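Local coordinates for YycN protein (Bacillus subtilis, PDB 1ON0) that is of unknown function but probably works as an acyltransferase of the GNAT family, at residues 78-91 and 113-127. Sequence-based numbering, arbitrary orientation.
Sequences IHAEPEHPQQEAFI and LDQAARSMGIRKLSL
A89 is bonded through both its backbone N and its O, the N to K124 O and the O to S126 N (both 2.9 Å). One step on, I91 N bonds to S126 O at 2.6 Å. R123 N adds a bond to Q87 O (2.8 Å). Strands 88-91 and 124-127 run the same way, their axes 30° apart, with E88 paired to K124 and F90 to S126. The link between them is helix 105-119, so this is a beta-alpha-beta crossover, and strand 124-127 forms an edge of the chain's mixed GNAT sheet. On the sheet face bearing E88, K124 and S126, the fully extended lysine chain crosses the glutamate: E88 OE1 lies 3.1 Å from K124 CE, whereas its salt bridge to K124 NZ is long. With CG anti to the backbone N (chi1 -172°), the F90 ring brings its CE2 to 3.4 Å from L127 CA. On the opposite face, which carries A89 and I91, methyl groups meet: I122 CD1 touches A89 CB and, tip to tip, I78 CD1, both at 3.5 Å. From helix 105-119, L113 CD1 meets I91 CD1 equally closely, a tight carbon pair, while I91 and L127 lie side by side and both pack on F145.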
ATOM      1  N   ILE B  78      22.520   5.743  -8.927  1.00 19.11           N
ATOM      2  CA  ILE B  78      22.744   7.175  -9.067  1.00 18.09           C
ATOM      3  C   ILE B  78      24.197   7.476  -9.374  1.00 18.76           C
ATOM      4  O   ILE B  78      25.093   6.682  -9.082  1.00 18.07           O
ATOM      5  CB  ILE B  78      22.349   7.979  -7.800  1.00 20.39           C
ATOM      6  CG1 ILE B  78      23.399   7.812  -6.713  1.00 19.56           C
ATOM      7  CG2 ILE B  78      20.986   7.531  -7.310  1.00 21.87           C
ATOM      8  CD1 ILE B  78      23.141   8.674  -5.491  1.00 17.50           C
ATOM      9  N   HIS B  79      24.415   8.636  -9.967  1.00 18.01           N
ATOM     10  CA  HIS B  79      25.750   9.096 -10.322  1.00 20.32           C
ATOM     11  C   HIS B  79      25.991  10.414  -9.620  1.00 22.96           C
ATOM     12  O   HIS B  79      25.113  11.273  -9.609  1.00 23.03           O
ATOM     13  CB  HIS B  79      25.842   9.330 -11.821  1.00 21.60           C
ATOM     14  CG  HIS B  79      27.110   9.997 -12.256  1.00 22.74           C
ATOM     15  ND1 HIS B  79      28.346   9.414 -12.099  1.00 22.94           N
ATOM     16  CD2 HIS B  79      27.323  11.180 -12.879  1.00 23.57           C
ATOM     17  CE1 HIS B  79      29.271  10.206 -12.615  1.00 24.46           C
ATOM     18  NE2 HIS B  79      28.677  11.282 -13.094  1.00 25.14           N
ATOM     19  N   ALA B  80      27.176  10.581  -9.049  1.00 25.97           N
ATOM     20  CA  ALA B  80      27.520  11.822  -8.363  1.00 34.26           C
ATOM     21  C   ALA B  80      28.719  12.490  -9.029  1.00 38.89           C
ATOM     22  O   ALA B  80      29.827  12.411  -8.516  1.00 40.84           O
ATOM     23  CB  ALA B  80      27.837  11.532  -6.895  1.00 34.79           C
ATOM     24  N   GLU B  81      28.501  13.152 -10.163  1.00 69.42           N
ATOM     25  CA  GLU B  81      29.589  13.813 -10.897  1.00 75.65           C
ATOM     26  C   GLU B  81      30.680  14.423 -10.018  1.00 77.21           C
ATOM     27  O   GLU B  81      30.451  14.752  -8.850  1.00 78.03           O
ATOM     28  CB  GLU B  81      29.030  14.891 -11.833  1.00 66.96           C
ATOM     29  CG  GLU B  81      28.760  14.406 -13.251  1.00 70.92           C
ATOM     30  CD  GLU B  81      27.354  14.729 -13.731  1.00 73.45           C
ATOM     31  OE1 GLU B  81      27.077  14.528 -14.929  1.00 75.44           O
ATOM     32  OE2 GLU B  81      26.527  15.177 -12.912  1.00 74.72           O
ATOM     33  N   PRO B  82      31.892  14.575 -10.573  1.00 65.79           N
ATOM     34  CA  PRO B  82      33.017  15.148  -9.830  1.00 66.77           C
ATOM     35  C   PRO B  82      32.854  16.630  -9.509  1.00 65.84           C
ATOM     36  O   PRO B  82      32.635  17.448 -10.404  1.00 65.95           O
ATOM     37  CB  PRO B  82      34.207  14.874 -10.747  1.00 74.39           C
ATOM     38  CG  PRO B  82      33.595  14.933 -12.115  1.00 74.35           C
ATOM     39  CD  PRO B  82      32.311  14.158 -11.924  1.00 72.93           C
ATOM     40  N   GLU B  83      32.956  16.961  -8.223  1.00 60.09           N
ATOM     41  CA  GLU B  83      32.838  18.341  -7.763  1.00 57.55           C
ATOM     42  C   GLU B  83      31.735  19.096  -8.493  1.00 55.24           C
ATOM     43  O   GLU B  83      31.982  20.153  -9.078  1.00 55.67           O
ATOM     44  CB  GLU B  83      34.167  19.074  -7.970  1.00 68.54           C
ATOM     45  CG  GLU B  83      35.342  18.444  -7.250  1.00 70.64           C
ATOM     46  CD  GLU B  83      35.156  18.418  -5.746  1.00 71.92           C
ATOM     47  OE1 GLU B  83      35.109  19.508  -5.138  1.00 71.42           O
ATOM     48  OE2 GLU B  83      35.047  17.310  -5.173  1.00 73.01           O
ATOM     49  N   HIS B  84      30.521  18.564  -8.466  1.00 43.27           N
ATOM     50  CA  HIS B  84      29.425  19.230  -9.151  1.00 40.54           C
ATOM     51  C   HIS B  84      29.095  20.550  -8.457  1.00 40.48           C
ATOM     52  O   HIS B  84      28.961  20.604  -7.239  1.00 41.34           O
ATOM     53  CB  HIS B  84      28.200  18.318  -9.194  1.00 36.94           C
ATOM     54  CG  HIS B  84      27.114  18.809 -10.098  1.00 32.23           C
ATOM     55  ND1 HIS B  84      26.403  19.964  -9.849  1.00 28.97           N
ATOM     56  CD2 HIS B  84      26.595  18.291 -11.236  1.00 30.99           C
ATOM     57  CE1 HIS B  84      25.494  20.132 -10.788  1.00 29.26           C
ATOM     58  NE2 HIS B  84      25.588  19.129 -11.645  1.00 28.34           N
ATOM     59  N   PRO B  85      28.965  21.638  -9.232  1.00 48.83           N
ATOM     60  CA  PRO B  85      28.654  22.966  -8.686  1.00 48.95           C
ATOM     61  C   PRO B  85      27.435  23.053  -7.770  1.00 47.80           C
ATOM     62  O   PRO B  85      27.297  24.010  -7.015  1.00 49.08           O
ATOM     63  CB  PRO B  85      28.506  23.835  -9.940  1.00 56.84           C
ATOM     64  CG  PRO B  85      28.026  22.866 -10.966  1.00 57.22           C
ATOM     65  CD  PRO B  85      28.913  21.663 -10.701  1.00 57.91           C
ATOM     66  N   GLN B  86      26.549  22.065  -7.835  1.00 36.87           N
ATOM     67  CA  GLN B  86      25.369  22.069  -6.977  1.00 35.26           C
ATOM     68  C   GLN B  86      25.250  20.740  -6.250  1.00 34.71           C
ATOM     69  O   GLN B  86      24.168  20.354  -5.813  1.00 32.46           O
ATOM     70  CB  GLN B  86      24.099  22.337  -7.792  1.00 39.87           C
ATOM     71  CG  GLN B  86      24.148  23.607  -8.630  1.00 41.06           C
ATOM     72  CD  GLN B  86      22.826  23.902  -9.322  1.00 41.82           C
ATOM     73  OE1 GLN B  86      22.798  24.471 -10.419  1.00 42.72           O
ATOM     74  NE2 GLN B  86      21.719  23.529  -8.678  1.00 40.90           N
ATOM     75  N   GLN B  87      26.377  20.045  -6.131  1.00 41.24           N
ATOM     76  CA  GLN B  87      26.432  18.754  -5.449  1.00 42.32           C
ATOM     77  C   GLN B  87      25.262  17.886  -5.929  1.00 40.80           C
ATOM     78  O   GLN B  87      24.663  17.136  -5.158  1.00 40.53           O
ATOM     79  CB  GLN B  87      26.355  18.968  -3.927  1.00 53.55           C
ATOM     80  CG  GLN B  87      27.101  17.928  -3.071  1.00 59.61           C
ATOM     81  CD  GLN B  87      28.588  18.241  -2.845  1.00 62.07           C
ATOM     82  OE1 GLN B  87      28.948  19.312  -2.345  1.00 63.16           O
ATOM     83  NE2 GLN B  87      29.450  17.291  -3.193  1.00 63.12           N
ATOM     84  N   GLU B  88      24.942  17.996  -7.212  1.00 34.64           N
ATOM     85  CA  GLU B  88      23.846  17.238  -7.774  1.00 33.07           C
ATOM     86  C   GLU B  88      24.291  15.816  -8.096  1.00 31.78           C
ATOM     87  O   GLU B  88      25.483  15.520  -8.154  1.00 31.24           O
ATOM     88  CB  GLU B  88      23.332  17.928  -9.041  1.00 42.63           C
ATOM     89  CG  GLU B  88      21.887  17.594  -9.413  1.00 46.35           C
ATOM     90  CD  GLU B  88      21.361  18.438 -10.568  1.00 46.32           C
ATOM     91  OE1 GLU B  88      20.126  18.474 -10.775  1.00 48.20           O
ATOM     92  OE2 GLU B  88      22.183  19.059 -11.269  1.00 47.85           O
ATOM     93  N   ALA B  89      23.325  14.925  -8.268  1.00 35.10           N
ATOM     94  CA  ALA B  89      23.611  13.540  -8.615  1.00 31.60           C
ATOM     95  C   ALA B  89      22.475  13.122  -9.525  1.00 29.35           C
ATOM     96  O   ALA B  89      21.324  13.487  -9.299  1.00 31.43           O
ATOM     97  CB  ALA B  89      23.651  12.666  -7.372  1.00 37.35           C
ATOM     98  N   PHE B  90      22.804  12.381 -10.571  1.00 25.71           N
ATOM     99  CA  PHE B  90      21.800  11.936 -11.510  1.00 21.61           C
ATOM    100  C   PHE B  90      21.333  10.534 -11.190  1.00 21.61           C
ATOM    101  O   PHE B  90      22.131   9.663 -10.822  1.00 20.68           O
ATOM    102  CB  PHE B  90      22.349  11.974 -12.937  1.00 19.73           C
ATOM    103  CG  PHE B  90      21.309  11.699 -14.009  1.00 17.61           C
ATOM    104  CD1 PHE B  90      21.268  10.475 -14.666  1.00 17.70           C
ATOM    105  CD2 PHE B  90      20.394  12.675 -14.369  1.00 15.64           C
ATOM    106  CE1 PHE B  90      20.345  10.223 -15.682  1.00 14.64           C
ATOM    107  CE2 PHE B  90      19.462  12.444 -15.380  1.00 15.93           C
ATOM    108  CZ  PHE B  90      19.438  11.209 -16.033  1.00 16.71           C
ATOM    109  N   ILE B  91      20.033  10.323 -11.343  1.00 22.00           N
ATOM    110  CA  ILE B  91      19.440   9.021 -11.105  1.00 21.14           C
ATOM    111  C   ILE B  91      19.319   8.303 -12.447  1.00 20.91           C
ATOM    112  O   ILE B  91      18.343   8.489 -13.183  1.00 20.90           O
ATOM    113  CB  ILE B  91      18.049   9.163 -10.481  1.00 15.43           C
ATOM    114  CG1 ILE B  91      18.173   9.874  -9.125  1.00 16.23           C
ATOM    115  CG2 ILE B  91      17.420   7.788 -10.297  1.00 14.61           C
ATOM    116  CD1 ILE B  91      16.868  10.341  -8.545  1.00 15.46           C
ATOM    117  N   LEU B 113      16.152   7.336  -0.767  1.00 19.39           N
ATOM    118  CA  LEU B 113      17.091   7.911  -1.733  1.00 18.27           C
ATOM    119  C   LEU B 113      17.545   9.253  -1.181  1.00 19.53           C
ATOM    120  O   LEU B 113      18.738   9.497  -1.054  1.00 18.77           O
ATOM    121  CB  LEU B 113      16.418   8.138  -3.091  1.00 14.76           C
ATOM    122  CG  LEU B 113      17.298   8.368  -4.332  1.00 16.10           C
ATOM    123  CD1 LEU B 113      16.489   9.185  -5.307  1.00 19.34           C
ATOM    124  CD2 LEU B 113      18.608   9.088  -4.018  1.00 15.30           C
ATOM    125  N   ASP B 114      16.590  10.123  -0.858  1.00 19.72           N
ATOM    126  CA  ASP B 114      16.922  11.437  -0.327  1.00 23.37           C
ATOM    127  C   ASP B 114      17.792  11.345   0.902  1.00 24.27           C
ATOM    128  O   ASP B 114      18.772  12.070   1.040  1.00 24.20           O
ATOM    129  CB  ASP B 114      15.668  12.217   0.049  1.00 24.34           C
ATOM    130  CG  ASP B 114      14.810  12.518  -1.131  1.00 26.77           C
ATOM    131  OD1 ASP B 114      15.283  12.315  -2.269  1.00 27.69           O
ATOM    132  OD2 ASP B 114      13.664  12.972  -0.929  1.00 28.98           O
ATOM    133  N   GLN B 115      17.405  10.463   1.809  1.00 26.35           N
ATOM    134  CA  GLN B 115      18.148  10.275   3.047  1.00 29.09           C
ATOM    135  C   GLN B 115      19.592   9.905   2.734  1.00 28.63           C
ATOM    136  O   GLN B 115      20.521  10.451   3.324  1.00 30.41           O
ATOM    137  CB  GLN B 115      17.513   9.164   3.878  1.00 35.10           C
ATOM    138  CG  GLN B 115      18.239   8.907   5.174  1.00 39.43           C
ATOM    139  CD  GLN B 115      18.035  10.028   6.175  1.00 42.45           C
ATOM    140  OE1 GLN B 115      18.703  10.082   7.207  1.00 44.72           O
ATOM    141  NE2 GLN B 115      17.091  10.922   5.883  1.00 43.39           N
ATOM    142  N   ALA B 116      19.770   8.977   1.797  1.00 22.59           N
ATOM    143  CA  ALA B 116      21.099   8.538   1.411  1.00 21.96           C
ATOM    144  C   ALA B 116      21.898   9.646   0.720  1.00 21.49           C
ATOM    145  O   ALA B 116      23.049   9.900   1.078  1.00 20.67           O
ATOM    146  CB  ALA B 116      21.004   7.307   0.517  1.00 34.93           C
ATOM    147  N   ALA B 117      21.300  10.317  -0.256  1.00 26.63           N
ATOM    148  CA  ALA B 117      22.018  11.393  -0.949  1.00 28.14           C
ATOM    149  C   ALA B 117      22.528  12.412   0.065  1.00 29.20           C
ATOM    150  O   ALA B 117      23.717  12.742   0.079  1.00 31.87           O
ATOM    151  CB  ALA B 117      21.122  12.078  -1.981  1.00 17.10           C
ATOM    152  N   ARG B 118      21.644  12.905   0.925  1.00 26.26           N
ATOM    153  CA  ARG B 118      22.071  13.873   1.930  1.00 25.82           C
ATOM    154  C   ARG B 118      23.241  13.382   2.793  1.00 23.19           C
ATOM    155  O   ARG B 118      24.195  14.116   3.014  1.00 20.80           O
ATOM    156  CB  ARG B 118      20.904  14.274   2.833  1.00 42.05           C
ATOM    157  CG  ARG B 118      19.851  15.102   2.147  1.00 49.43           C
ATOM    158  CD  ARG B 118      18.829  15.557   3.148  1.00 57.89           C
ATOM    159  NE  ARG B 118      19.391  16.528   4.083  1.00 66.93           N
ATOM    160  CZ  ARG B 118      19.405  17.844   3.878  1.00 71.22           C
ATOM    161  NH1 ARG B 118      18.882  18.349   2.767  1.00 73.07           N
ATOM    162  NH2 ARG B 118      19.943  18.655   4.782  1.00 72.84           N
ATOM    163  N   SER B 119      23.173  12.147   3.267  1.00 18.27           N
ATOM    164  CA  SER B 119      24.234  11.609   4.098  1.00 19.16           C
ATOM    165  C   SER B 119      25.562  11.607   3.378  1.00 20.08           C
ATOM    166  O   SER B 119      26.607  11.640   4.011  1.00 21.35           O
ATOM    167  CB  SER B 119      23.922  10.175   4.530  1.00 20.81           C
ATOM    168  OG  SER B 119      24.082   9.276   3.437  1.00 21.98           O
HETATM  169  N   MSE B 120      25.532  11.559   2.053  1.00 23.03           N
HETATM  170  CA  MSE B 120      26.778  11.534   1.298  1.00 23.70           C
HETATM  171  C   MSE B 120      27.188  12.858   0.646  1.00 22.46           C
HETATM  172  O   MSE B 120      28.096  12.894  -0.167  1.00 22.68           O
HETATM  173  CB  MSE B 120      26.737  10.378   0.268  1.00 24.17           C
HETATM  174  CG  MSE B 120      25.431  10.264  -0.499  1.00 28.83           C
HETATM  175 SE   MSE B 120      25.097   8.528  -1.324  1.00 32.96          SE
HETATM  176  CE  MSE B 120      26.221   8.693  -2.890  1.00 29.32           C
ATOM    177  N   GLY B 121      26.513  13.946   1.002  1.00 27.58           N
ATOM    178  CA  GLY B 121      26.876  15.238   0.446  1.00 26.75           C
ATOM    179  C   GLY B 121      26.022  15.758  -0.690  1.00 26.81           C
ATOM    180  O   GLY B 121      25.968  16.954  -0.937  1.00 27.81           O
ATOM    181  N   ILE B 122      25.324  14.866  -1.369  1.00 19.69           N
ATOM    182  CA  ILE B 122      24.478  15.268  -2.483  1.00 19.83           C
ATOM    183  C   ILE B 122      23.454  16.305  -2.031  1.00 19.47           C
ATOM    184  O   ILE B 122      22.760  16.079  -1.052  1.00 19.13           O
ATOM    185  CB  ILE B 122      23.724  14.056  -3.042  1.00 20.43           C
ATOM    186  CG1 ILE B 122      24.716  12.975  -3.438  1.00 20.72           C
ATOM    187  CG2 ILE B 122      22.863  14.471  -4.205  1.00 17.38           C
ATOM    188  CD1 ILE B 122      24.056  11.742  -3.979  1.00 22.22           C
ATOM    189  N   ARG B 123      23.361  17.425  -2.741  1.00 21.10           N
ATOM    190  CA  ARG B 123      22.407  18.469  -2.388  1.00 24.02           C
ATOM    191  C   ARG B 123      21.232  18.564  -3.358  1.00 26.12           C
ATOM    192  O   ARG B 123      20.248  19.261  -3.085  1.00 26.65           O
ATOM    193  CB  ARG B 123      23.080  19.840  -2.337  1.00 36.12           C
ATOM    194  CG  ARG B 123      23.901  20.138  -1.084  1.00 43.63           C
ATOM    195  CD  ARG B 123      23.654  21.587  -0.635  1.00 46.44           C
ATOM    196  NE  ARG B 123      23.811  22.543  -1.733  1.00 52.47           N
ATOM    197  CZ  ARG B 123      23.240  23.750  -1.772  1.00 55.02           C
ATOM    198  NH1 ARG B 123      22.461  24.164  -0.771  1.00 52.56           N
ATOM    199  NH2 ARG B 123      23.448  24.551  -2.813  1.00 54.53           N
ATOM    200  N   LYS B 124      21.326  17.881  -4.496  1.00 27.16           N
ATOM    201  CA  LYS B 124      20.254  17.930  -5.492  1.00 26.00           C
ATOM    202  C   LYS B 124      20.204  16.637  -6.313  1.00 24.72           C
ATOM    203  O   LYS B 124      21.220  15.984  -6.532  1.00 23.81           O
ATOM    204  CB  LYS B 124      20.486  19.132  -6.409  1.00 32.73           C
ATOM    205  CG  LYS B 124      19.399  19.394  -7.439  1.00 37.46           C
ATOM    206  CD  LYS B 124      19.736  20.626  -8.283  1.00 38.15           C
ATOM    207  CE  LYS B 124      18.683  20.874  -9.351  1.00 39.86           C
ATOM    208  NZ  LYS B 124      18.882  22.164 -10.065  1.00 39.52           N
ATOM    209  N   LEU B 125      19.009  16.271  -6.755  1.00 26.92           N
ATOM    210  CA  LEU B 125      18.820  15.071  -7.543  1.00 24.48           C
ATOM    211  C   LEU B 125      18.237  15.399  -8.888  1.00 24.55           C
ATOM    212  O   LEU B 125      17.346  16.244  -9.005  1.00 27.01           O
ATOM    213  CB  LEU B 125      17.888  14.103  -6.835  1.00 20.20           C
ATOM    214  CG  LEU B 125      18.386  13.557  -5.512  1.00 19.14           C
ATOM    215  CD1 LEU B 125      17.263  12.742  -4.901  1.00 17.83           C
ATOM    216  CD2 LEU B 125      19.641  12.691  -5.734  1.00 18.11           C
ATOM    217  N   SER B 126      18.726  14.705  -9.907  1.00 23.21           N
ATOM    218  CA  SER B 126      18.261  14.923 -11.271  1.00 21.54           C
ATOM    219  C   SER B 126      17.999  13.549 -11.898  1.00 21.06           C
ATOM    220  O   SER B 126      18.674  12.579 -11.569  1.00 22.82           O
ATOM    221  CB  SER B 126      19.335  15.691 -12.035  1.00 23.70           C
ATOM    222  OG  SER B 126      18.894  16.046 -13.310  1.00 28.58           O
ATOM    223  N   LEU B 127      17.020  13.470 -12.791  1.00 19.83           N
ATOM    224  CA  LEU B 127      16.675  12.209 -13.425  1.00 20.64           C
ATOM    225  C   LEU B 127      15.930  12.365 -14.755  1.00 22.12           C
ATOM    226  O   LEU B 127      15.428  13.446 -15.079  1.00 20.09           O
ATOM    227  CB  LEU B 127      15.809  11.373 -12.472  1.00 22.27           C
ATOM    228  CG  LEU B 127      14.397  11.903 -12.175  1.00 19.68           C
ATOM    229  CD1 LEU B 127      13.504  11.737 -13.391  1.00 18.23           C
ATOM    230  CD2 LEU B 127      13.807  11.128 -11.005  1.00 19.90           C
TER
HETATM  231  O   HOH W   1      27.501  19.010   0.421  1.00 31.66           O